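Local atomic coordinates of cytochrome c (Hydrogenophilus thermoluteolus, PDB entry 2D0S), a protein that binds a covalently attached heme c and probably carries electrons between redox partners through its iron. Residues K43-G48 with V63-I68; A12-D17 with V55-H60; Y25-K30 with G50-V55. One frame throughout, in Å; residues are numbered along the deposited sequence.

The three contacts all touch one heme c in a small, all-helical cytochrome c fold. Interaction 1 joins the end of helix 37-46 to the start of helix 65-75. Interaction 2 brings the loop after helix 2-7 and the loop after helix 37-46 to the two axial positions of the iron. Interaction 3 sets helix 25-31 against the loop at the propionates. Centres of interactions 2 and 3 are about 9 Å apart, those of 1 and 2 about 12 Å, and those of 1 and 3 about 16 Å. Along the chain the order is 12-17, 25-30, 43-48, 50-55, 55-60, 63-68. Interactions 2 and 3 share Val55. Distant parts of the sequence contribute to the pocket of a single heme.

Interaction 1: residues K43-G48 with V63-I68; sequences KVKKGG and VAEADI. With HEC (heme c), chain B.
Val44 and Ile68 meet where the last turn of helix 37-46 passes the start of helix 65-75, a helix-helix contact beside the heme of the cytochrome c fold. The two side chains run past each other in opposite directions. Val44 CB lies 3.8 Å from Ile68 CG2. Ile68 CD1 lies 4.1 Å from Val44 CG1. CG1 also touches the heme vinyl-derived carbon CBB, while Val44 CG2 packs at 3.8 Å from the heme meso carbon CHB. Val44 therefore touches both Ile68 and the heme.

At the outer side the Lys45 amine meets the end of Glu65. The lysine chain bends at its third torsion (-73°), which brings its amine to the extended glutamate. Lys45 NZ donates to Glu65 OE2 at 2.6 Å in a salt bridge, and the oxygen is met nearly end-on. Glu42 is a second acidic partner of the same amine.

Lys43 turns to the heme instead. Its chain bends at the second and fourth torsions, and the amine spans both propionates. Lys43 NZ donates one hydrogen bond to heme O2A at 2.9 Å. A second runs from Lys43 NZ to heme O2D at 2.7 Å.

Interaction 2: residues A12-D17 with V55-H60; sequences ACHAID and VPMPPH. With HEC (heme c), chain B.
His14 and Met57 face each other across the heme from two irregular backbone segments, 12-17 and 55-60, neither a regular helix nor strand. Their side chains come from opposite sides of the porphyrin and end at the iron. His14 NE2 binds the iron at 2.0 Å. Met57 SD binds it from the other side at 2.4 Å. The sulfur lies near the plane of the imidazole, at its edge, 4.4 Å from His14 NE2, with the iron between them.

The rear of the imidazole is held too. His14 ND1 is hydrogen-bonded to the carbonyl oxygen of Pro23, which fixes the ring's rotation and would probably make it a more electron-rich ligand. Met57 reaches the metal with an extended chain up to SD, then bends at the third torsion (49°). This lays Met57 CE over the porphyrin, 3.1 Å from heme NA. Replacing the methionine by an alanine here would probably leave the iron without its sulfur ligand and open a gap over this heme face.

Cys13, next to the histidine, fastens the heme by a covalent bond from SG to heme CAC at 2.0 Å. On the methionine side Pro58 CD packs 3.7 Å from heme CBC. Backbone hydrogen bonds tie Met57 to Gly48 and His60 to Lys45. Cys10, Cys13 and His14 form the CXXCH heme-binding motif, and its histidine with Met57 gives the His-Met axial ligation of class I cytochromes c.

Interaction 3: residues Y25-K30 with G50-V55; sequences YKDVAK and GVWGPV. With HEC (heme c), chain B.
The propionate end of the heme pocket is where Trp52, on the loop 50-55, meets Asp27 and Val28 of helix 25-31. The indole's benzene part reaches the helix. Trp52 CH2 lies 3.6 Å from the carbonyl oxygen of Asp27, which sits at the ring edge near its plane. The Asp27 side chain slants past the benzene part, its CB 3.8 Å from Trp52 CH2. Its carboxylate plane is turned only 8° from that of the ring. Val28 CG2 approaches Trp52 CZ2 at 4.2 Å, a looser apolar touch, and its CG1 packs against the heme methyl CMA. Pro23 and Lys31 also touch the tryptophan.

The first torsion of Trp52 (-61°) sets CG anti to the carbonyl carbon and, with the second, places the indole N-H at the propionate oxygen O1A. Trp52 NE1 donates to heme O1A at 2.8 Å, with an N-H...O angle of 158°. The acceptor lies at the ring edge, near its plane. The loop backbone takes the other propionate. Trp52 N bonds to heme O1D at 2.9 Å. Val51 N bonds to heme O2D at 3.0 Å. Gly50 and Gly53 have backbone angles that favour glycine, and Gly50 N is hydrogen-bonded to Gly53 O, which links the two ends of this loop section.

Three N-H groups from two neighbouring residues therefore grip both propionates. These donors, with the ammonium of Lys43, would be expected to stabilise the carboxylates in their charged form, while the far rim of the same indole rests on the helix.

Interaction 1: residues K43-G48 with V63-I68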
# COMPACT_ATOMS: atom_id res chain seq x y z
N LYS A 43 -0.10 -7.58 4.37
CA LYS A 43 -0.09 -6.39 5.21
C LYS A 43 -1.32 -5.45 4.94
O LYS A 43 -1.91 -4.90 5.85
CB LYS A 43 1.25 -5.63 5.01
CG LYS A 43 1.39 -4.33 5.81
CD LYS A 43 1.21 -4.56 7.33
CE LYS A 43 1.48 -3.27 8.10
NZ LYS A 43 2.98 -2.96 8.22
N VAL A 44 -1.67 -5.27 3.69
CA VAL A 44 -2.78 -4.41 3.35
C VAL A 44 -4.06 -5.11 3.83
O VAL A 44 -4.92 -4.49 4.49
CB VAL A 44 -2.85 -4.14 1.84
CG1 VAL A 44 -4.09 -3.30 1.49
CG2 VAL A 44 -1.52 -3.48 1.34
N LYS A 45 -4.17 -6.40 3.52
CA LYS A 45 -5.30 -7.20 3.88
C LYS A 45 -5.54 -7.25 5.42
O LYS A 45 -6.62 -6.88 5.88
CB LYS A 45 -5.13 -8.61 3.31
CG LYS A 45 -6.35 -9.51 3.48
CD LYS A 45 -5.97 -11.02 3.55
CE LYS A 45 -5.54 -11.55 2.19
NZ LYS A 45 -5.47 -13.05 2.20
N LYS A 46 -4.53 -7.74 6.17
CA LYS A 46 -4.64 -7.88 7.62
C LYS A 46 -4.43 -6.64 8.43
O LYS A 46 -4.81 -6.58 9.60
CB LYS A 46 -3.67 -8.96 8.10
CG LYS A 46 -4.31 -10.32 8.27
CD LYS A 46 -3.32 -11.47 8.01
CE LYS A 46 -4.06 -12.74 7.56
NZ LYS A 46 -3.15 -13.76 6.88
N GLY A 47 -3.84 -5.61 7.81
CA GLY A 47 -3.56 -4.35 8.47
C GLY A 47 -2.33 -4.51 9.34
O GLY A 47 -1.75 -5.57 9.40
N GLY A 48 -2.05 -3.46 10.11
CA GLY A 48 -0.98 -3.54 11.10
C GLY A 48 -0.07 -2.33 11.20
O GLY A 48 -0.22 -1.36 10.45
N VAL A 63 -11.90 -5.95 0.36
CA VAL A 63 -11.29 -5.57 -0.93
C VAL A 63 -10.65 -6.82 -1.45
O VAL A 63 -10.02 -7.56 -0.68
CB VAL A 63 -10.22 -4.40 -0.76
CG1 VAL A 63 -9.56 -4.00 -2.13
CG2 VAL A 63 -10.88 -3.19 -0.12
N ALA A 64 -10.95 -7.15 -2.70
CA ALA A 64 -10.50 -8.40 -3.28
C ALA A 64 -8.99 -8.40 -3.25
O ALA A 64 -8.34 -7.39 -3.64
CB ALA A 64 -11.03 -8.61 -4.75
N GLU A 65 -8.45 -9.51 -2.79
CA GLU A 65 -7.03 -9.74 -2.83
C GLU A 65 -6.40 -9.54 -4.24
O GLU A 65 -5.30 -8.98 -4.37
CB GLU A 65 -6.76 -11.12 -2.25
CG GLU A 65 -5.37 -11.64 -2.48
CD GLU A 65 -5.06 -12.85 -1.62
OE1 GLU A 65 -4.48 -13.83 -2.16
OE2 GLU A 65 -5.45 -12.84 -0.42
N ALA A 66 -7.17 -9.83 -5.29
CA ALA A 66 -6.73 -9.56 -6.66
C ALA A 66 -6.55 -8.08 -6.91
O ALA A 66 -5.64 -7.68 -7.63
CB ALA A 66 -7.70 -10.13 -7.63
N ASP A 67 -7.42 -7.27 -6.32
CA ASP A 67 -7.31 -5.83 -6.48
C ASP A 67 -6.18 -5.29 -5.69
O ASP A 67 -5.42 -4.47 -6.20
CB ASP A 67 -8.57 -5.13 -6.04
CG ASP A 67 -9.71 -5.37 -7.01
OD1 ASP A 67 -9.46 -5.84 -8.14
OD2 ASP A 67 -10.85 -5.04 -6.65
N ILE A 68 -6.03 -5.76 -4.45
CA ILE A 68 -4.92 -5.33 -3.64
C ILE A 68 -3.60 -5.61 -4.37
O ILE A 68 -2.74 -4.74 -4.46
CB ILE A 68 -4.91 -6.03 -2.26
CG1 ILE A 68 -6.12 -5.59 -1.45
CG2 ILE A 68 -3.63 -5.66 -1.53
CD1 ILE A 68 -6.30 -6.37 -0.15
FE HEC B . -1.65 1.72 3.79
CHA HEC B . 1.41 1.02 5.18
CHB HEC B . -0.75 0.24 0.89
CHC HEC B . -4.89 1.97 2.73
CHD HEC B . -2.39 3.74 6.51
NA HEC B . -0.02 0.84 3.16
C1A HEC B . 1.17 0.64 3.88
C2A HEC B . 2.10 -0.07 3.04
C3A HEC B . 1.53 -0.25 1.83
C4A HEC B . 0.17 0.30 1.89
CMA HEC B . 2.15 -0.98 0.59
CAA HEC B . 3.55 -0.46 3.46
CBA HEC B . 3.44 -1.78 4.24
CGA HEC B . 4.71 -2.11 4.97
O1A HEC B . 5.77 -1.53 4.66
O2A HEC B . 4.65 -2.99 5.84
NB HEC B . -2.65 1.19 2.15
C1B HEC B . -2.09 0.57 1.05
C2B HEC B . -3.15 0.23 0.14
C3B HEC B . -4.30 0.73 0.63
C4B HEC B . -4.00 1.30 1.93
CMB HEC B . -2.89 -0.42 -1.24
CAB HEC B . -5.72 0.73 -0.02
CBB HEC B . -6.19 -0.70 -0.38
NC HEC B . -3.28 2.68 4.47
C1C HEC B . -4.54 2.67 3.87
C2C HEC B . -5.42 3.55 4.59
C3C HEC B . -4.78 3.88 5.76
C4C HEC B . -3.40 3.45 5.61
CMC HEC B . -6.94 3.56 4.33
CAC HEC B . -5.20 4.83 6.94
CBC HEC B . -6.68 4.88 7.35
ND HEC B . -0.64 2.28 5.64
C1D HEC B . -1.18 3.09 6.61
C2D HEC B . -0.23 3.23 7.69
C3D HEC B . 0.96 2.41 7.25
C4D HEC B . 0.62 1.86 5.96
CMD HEC B . -0.43 4.03 8.99
CAD HEC B . 2.24 2.12 8.02
CBD HEC B . 2.03 0.77 8.70
CGD HEC B . 3.31 0.46 9.46
O1D HEC B . 3.89 1.42 10.02
O2D HEC B . 3.75 -0.74 9.49

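Interaction 2: residues A12-D17 with V55-H60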
# COMPACT_ATOMS: atom_id res chain seq x y z
N ALA A 12 -6.52 8.24 0.75
CA ALA A 12 -6.89 9.08 1.86
C ALA A 12 -5.66 9.16 2.72
O ALA A 12 -5.44 10.16 3.37
CB ALA A 12 -8.06 8.47 2.65
N CYS A 13 -4.95 8.02 2.83
CA CYS A 13 -3.85 7.93 3.80
C CYS A 13 -2.46 7.92 3.17
O CYS A 13 -1.48 7.87 3.88
CB CYS A 13 -4.04 6.65 4.58
SG CYS A 13 -5.36 6.49 5.82
N HIS A 14 -2.39 7.82 1.84
CA HIS A 14 -1.13 7.65 1.12
C HIS A 14 -1.18 8.57 -0.09
O HIS A 14 -2.19 8.61 -0.79
CB HIS A 14 -0.96 6.20 0.57
CG HIS A 14 -0.78 5.14 1.61
ND1 HIS A 14 0.43 4.89 2.21
CD2 HIS A 14 -1.62 4.16 2.04
CE1 HIS A 14 0.32 3.86 3.03
NE2 HIS A 14 -0.92 3.41 2.96
N ALA A 15 -0.04 9.14 -0.45
CA ALA A 15 0.10 9.86 -1.69
C ALA A 15 1.33 9.34 -2.40
O ALA A 15 2.19 8.73 -1.80
CB ALA A 15 0.24 11.38 -1.42
N ILE A 16 1.43 9.63 -3.69
CA ILE A 16 2.58 9.21 -4.48
C ILE A 16 3.90 9.81 -3.92
O ILE A 16 4.84 9.07 -3.67
CB ILE A 16 2.36 9.52 -5.98
CG1 ILE A 16 1.14 8.73 -6.49
CG2 ILE A 16 3.63 9.21 -6.84
CD1 ILE A 16 0.95 8.80 -7.97
N ASP A 17 3.96 11.13 -3.87
CA ASP A 17 5.17 11.86 -3.49
C ASP A 17 5.33 12.56 -2.12
O ASP A 17 6.34 13.19 -1.87
CB ASP A 17 5.29 12.90 -4.63
CG ASP A 17 3.91 13.19 -5.33
OD1 ASP A 17 3.78 12.84 -6.55
OD2 ASP A 17 2.93 13.66 -4.63
N VAL A 55 1.25 4.07 14.23
CA VAL A 55 -0.17 4.10 13.79
C VAL A 55 -0.50 2.99 12.77
O VAL A 55 0.23 2.81 11.80
CB VAL A 55 -0.64 5.52 13.32
CG1 VAL A 55 0.53 6.33 12.82
CG2 VAL A 55 -1.74 5.44 12.28
N PRO A 56 -1.49 2.14 13.10
CA PRO A 56 -1.81 0.99 12.29
C PRO A 56 -2.59 1.36 11.01
O PRO A 56 -3.35 2.35 10.99
CB PRO A 56 -2.67 0.13 13.24
CG PRO A 56 -3.33 1.10 14.12
CD PRO A 56 -2.35 2.22 14.30
N MET A 57 -2.41 0.54 10.00
CA MET A 57 -3.08 0.66 8.75
C MET A 57 -4.20 -0.32 9.10
O MET A 57 -3.91 -1.47 9.52
CB MET A 57 -2.30 0.16 7.52
CG MET A 57 -3.23 -0.23 6.32
SD MET A 57 -2.43 -0.38 4.69
CE MET A 57 -0.99 -1.44 5.09
N PRO A 58 -5.46 0.09 8.86
CA PRO A 58 -6.57 -0.84 9.09
C PRO A 58 -6.60 -2.03 8.11
O PRO A 58 -6.02 -1.96 7.00
CB PRO A 58 -7.81 0.04 8.94
CG PRO A 58 -7.34 1.25 8.14
CD PRO A 58 -5.89 1.40 8.35
N PRO A 59 -7.23 -3.12 8.52
CA PRO A 59 -7.35 -4.26 7.62
C PRO A 59 -8.25 -3.88 6.43
O PRO A 59 -8.95 -2.87 6.47
CB PRO A 59 -8.02 -5.35 8.48
CG PRO A 59 -8.33 -4.72 9.87
CD PRO A 59 -7.98 -3.26 9.80
N HIS A 60 -8.22 -4.68 5.38
CA HIS A 60 -9.16 -4.48 4.27
C HIS A 60 -9.85 -5.78 3.96
O HIS A 60 -9.55 -6.39 2.96
CB HIS A 60 -8.43 -3.98 3.05
CG HIS A 60 -7.82 -2.62 3.23
ND1 HIS A 60 -8.46 -1.46 2.86
CD2 HIS A 60 -6.65 -2.24 3.78
CE1 HIS A 60 -7.69 -0.42 3.14
NE2 HIS A 60 -6.60 -0.87 3.74
FE HEC B . -1.65 1.72 3.79
CHA HEC B . 1.41 1.02 5.18
CHB HEC B . -0.75 0.24 0.89
CHC HEC B . -4.89 1.97 2.73
CHD HEC B . -2.39 3.74 6.51
NA HEC B . -0.02 0.84 3.16
C1A HEC B . 1.17 0.64 3.88
C2A HEC B . 2.10 -0.07 3.04
C3A HEC B . 1.53 -0.25 1.83
C4A HEC B . 0.17 0.30 1.89
CMA HEC B . 2.15 -0.98 0.59
CAA HEC B . 3.55 -0.46 3.46
CBA HEC B . 3.44 -1.78 4.24
CGA HEC B . 4.71 -2.11 4.97
O1A HEC B . 5.77 -1.53 4.66
O2A HEC B . 4.65 -2.99 5.84
NB HEC B . -2.65 1.19 2.15
C1B HEC B . -2.09 0.57 1.05
C2B HEC B . -3.15 0.23 0.14
C3B HEC B . -4.30 0.73 0.63
C4B HEC B . -4.00 1.30 1.93
CMB HEC B . -2.89 -0.42 -1.24
CAB HEC B . -5.72 0.73 -0.02
CBB HEC B . -6.19 -0.70 -0.38
NC HEC B . -3.28 2.68 4.47
C1C HEC B . -4.54 2.67 3.87
C2C HEC B . -5.42 3.55 4.59
C3C HEC B . -4.78 3.88 5.76
C4C HEC B . -3.40 3.45 5.61
CMC HEC B . -6.94 3.56 4.33
CAC HEC B . -5.20 4.83 6.94
CBC HEC B . -6.68 4.88 7.35
ND HEC B . -0.64 2.28 5.64
C1D HEC B . -1.18 3.09 6.61
C2D HEC B . -0.23 3.23 7.69
C3D HEC B . 0.96 2.41 7.25
C4D HEC B . 0.62 1.86 5.96
CMD HEC B . -0.43 4.03 8.99
CAD HEC B . 2.24 2.12 8.02
CBD HEC B . 2.03 0.77 8.70
CGD HEC B . 3.31 0.46 9.46
O1D HEC B . 3.89 1.42 10.02
O2D HEC B . 3.75 -0.74 9.49

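Interaction 3: residues Y25-K30 with G50-V55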
# COMPACT_ATOMS: atom_id res chain seq x y z
N TYR A 25 4.01 6.35 -1.52
CA TYR A 25 4.17 5.18 -2.36
C TYR A 25 5.58 5.15 -2.93
O TYR A 25 6.11 4.11 -3.16
CB TYR A 25 3.15 5.19 -3.49
CG TYR A 25 1.76 4.82 -3.03
CD1 TYR A 25 0.66 5.44 -3.57
CD2 TYR A 25 1.57 3.90 -2.00
CE1 TYR A 25 -0.60 5.15 -3.13
CE2 TYR A 25 0.30 3.53 -1.61
CZ TYR A 25 -0.78 4.16 -2.19
OH TYR A 25 -2.05 3.88 -1.80
N LYS A 26 6.20 6.31 -3.12
CA LYS A 26 7.58 6.37 -3.61
C LYS A 26 8.57 5.81 -2.57
O LYS A 26 9.52 5.13 -2.93
CB LYS A 26 7.97 7.80 -4.01
CG LYS A 26 7.58 8.23 -5.42
CD LYS A 26 8.23 9.61 -5.74
CE LYS A 26 8.19 9.97 -7.23
NZ LYS A 26 9.14 9.14 -8.07
N ASP A 27 8.27 6.01 -1.29
CA ASP A 27 9.10 5.44 -0.19
C ASP A 27 8.88 3.92 -0.08
O ASP A 27 9.82 3.16 0.22
CB ASP A 27 8.74 6.08 1.17
CG ASP A 27 9.61 7.29 1.52
OD1 ASP A 27 9.45 7.80 2.66
OD2 ASP A 27 10.43 7.76 0.68
N VAL A 28 7.65 3.50 -0.38
CA VAL A 28 7.33 2.06 -0.36
C VAL A 28 8.13 1.41 -1.49
O VAL A 28 8.84 0.46 -1.25
CB VAL A 28 5.81 1.73 -0.47
CG1 VAL A 28 5.60 0.16 -0.73
CG2 VAL A 28 5.06 2.18 0.83
N ALA A 29 8.05 1.98 -2.70
CA ALA A 29 8.84 1.48 -3.84
C ALA A 29 10.37 1.46 -3.55
O ALA A 29 11.08 0.60 -4.07
CB ALA A 29 8.56 2.31 -5.06
N LYS A 30 10.87 2.41 -2.76
CA LYS A 30 12.30 2.47 -2.39
C LYS A 30 12.69 1.40 -1.36
O LYS A 30 13.80 0.90 -1.36
CB LYS A 30 12.65 3.87 -1.86
CG LYS A 30 13.00 4.85 -2.95
CD LYS A 30 12.99 6.32 -2.43
CE LYS A 30 12.80 7.29 -3.58
NZ LYS A 30 12.74 8.72 -3.07
N GLY A 50 4.00 -0.64 12.89
CA GLY A 50 5.38 -0.82 13.26
C GLY A 50 6.55 -0.75 12.30
O GLY A 50 7.69 -0.49 12.69
N VAL A 51 6.27 -0.96 11.03
CA VAL A 51 7.32 -0.83 10.05
C VAL A 51 7.74 0.61 9.82
O VAL A 51 8.92 0.91 9.69
CB VAL A 51 6.94 -1.53 8.75
CG1 VAL A 51 8.02 -1.39 7.75
CG2 VAL A 51 6.61 -3.00 9.04
N TRP A 52 6.76 1.51 9.75
CA TRP A 52 7.00 2.93 9.52
C TRP A 52 6.67 3.82 10.73
O TRP A 52 6.87 5.04 10.70
CB TRP A 52 6.12 3.35 8.33
CG TRP A 52 6.43 2.60 7.03
CD1 TRP A 52 5.90 1.43 6.64
CD2 TRP A 52 7.37 3.00 5.99
NE1 TRP A 52 6.42 1.07 5.39
CE2 TRP A 52 7.27 2.05 4.96
CE3 TRP A 52 8.19 4.13 5.79
CZ2 TRP A 52 8.06 2.12 3.79
CZ3 TRP A 52 8.95 4.21 4.62
CH2 TRP A 52 8.88 3.20 3.65
N GLY A 53 6.02 3.23 11.75
CA GLY A 53 5.56 4.03 12.86
C GLY A 53 4.59 3.26 13.71
O GLY A 53 4.31 2.07 13.44
N PRO A 54 4.02 3.92 14.74
CA PRO A 54 3.10 3.27 15.66
C PRO A 54 1.63 3.26 15.22
O PRO A 54 0.82 2.60 15.86
CB PRO A 54 3.24 4.10 16.93
CG PRO A 54 3.50 5.51 16.40
CD PRO A 54 4.35 5.31 15.15
N VAL A 55 1.25 4.07 14.23
CA VAL A 55 -0.17 4.10 13.79
C VAL A 55 -0.50 2.99 12.77
O VAL A 55 0.23 2.81 11.80
CB VAL A 55 -0.64 5.52 13.32
CG1 VAL A 55 0.53 6.33 12.82
CG2 VAL A 55 -1.74 5.44 12.28
FE HEC B . -1.65 1.72 3.79
CHA HEC B . 1.41 1.02 5.18
CHB HEC B . -0.75 0.24 0.89
CHC HEC B . -4.89 1.97 2.73
CHD HEC B . -2.39 3.74 6.51
NA HEC B . -0.02 0.84 3.16
C1A HEC B . 1.17 0.64 3.88
C2A HEC B . 2.10 -0.07 3.04
C3A HEC B . 1.53 -0.25 1.83
C4A HEC B . 0.17 0.30 1.89
CMA HEC B . 2.15 -0.98 0.59
CAA HEC B . 3.55 -0.46 3.46
CBA HEC B . 3.44 -1.78 4.24
CGA HEC B . 4.71 -2.11 4.97
O1A HEC B . 5.77 -1.53 4.66
O2A HEC B . 4.65 -2.99 5.84
NB HEC B . -2.65 1.19 2.15
C1B HEC B . -2.09 0.57 1.05
C2B HEC B . -3.15 0.23 0.14
C3B HEC B . -4.30 0.73 0.63
C4B HEC B . -4.00 1.30 1.93
CMB HEC B . -2.89 -0.42 -1.24
CAB HEC B . -5.72 0.73 -0.02
CBB HEC B . -6.19 -0.70 -0.38
NC HEC B . -3.28 2.68 4.47
C1C HEC B . -4.54 2.67 3.87
C2C HEC B . -5.42 3.55 4.59
C3C HEC B . -4.78 3.88 5.76
C4C HEC B . -3.40 3.45 5.61
CMC HEC B . -6.94 3.56 4.33
CAC HEC B . -5.20 4.83 6.94
CBC HEC B . -6.68 4.88 7.35
ND HEC B . -0.64 2.28 5.64
C1D HEC B . -1.18 3.09 6.61
C2D HEC B . -0.23 3.23 7.69
C3D HEC B . 0.96 2.41 7.25
C4D HEC B . 0.62 1.86 5.96
CMD HEC B . -0.43 4.03 8.99
CAD HEC B . 2.24 2.12 8.02
CBD HEC B . 2.03 0.77 8.70
CGD HEC B . 3.31 0.46 9.46
O1D HEC B . 3.89 1.42 10.02
O2D HEC B . 3.75 -0.74 9.49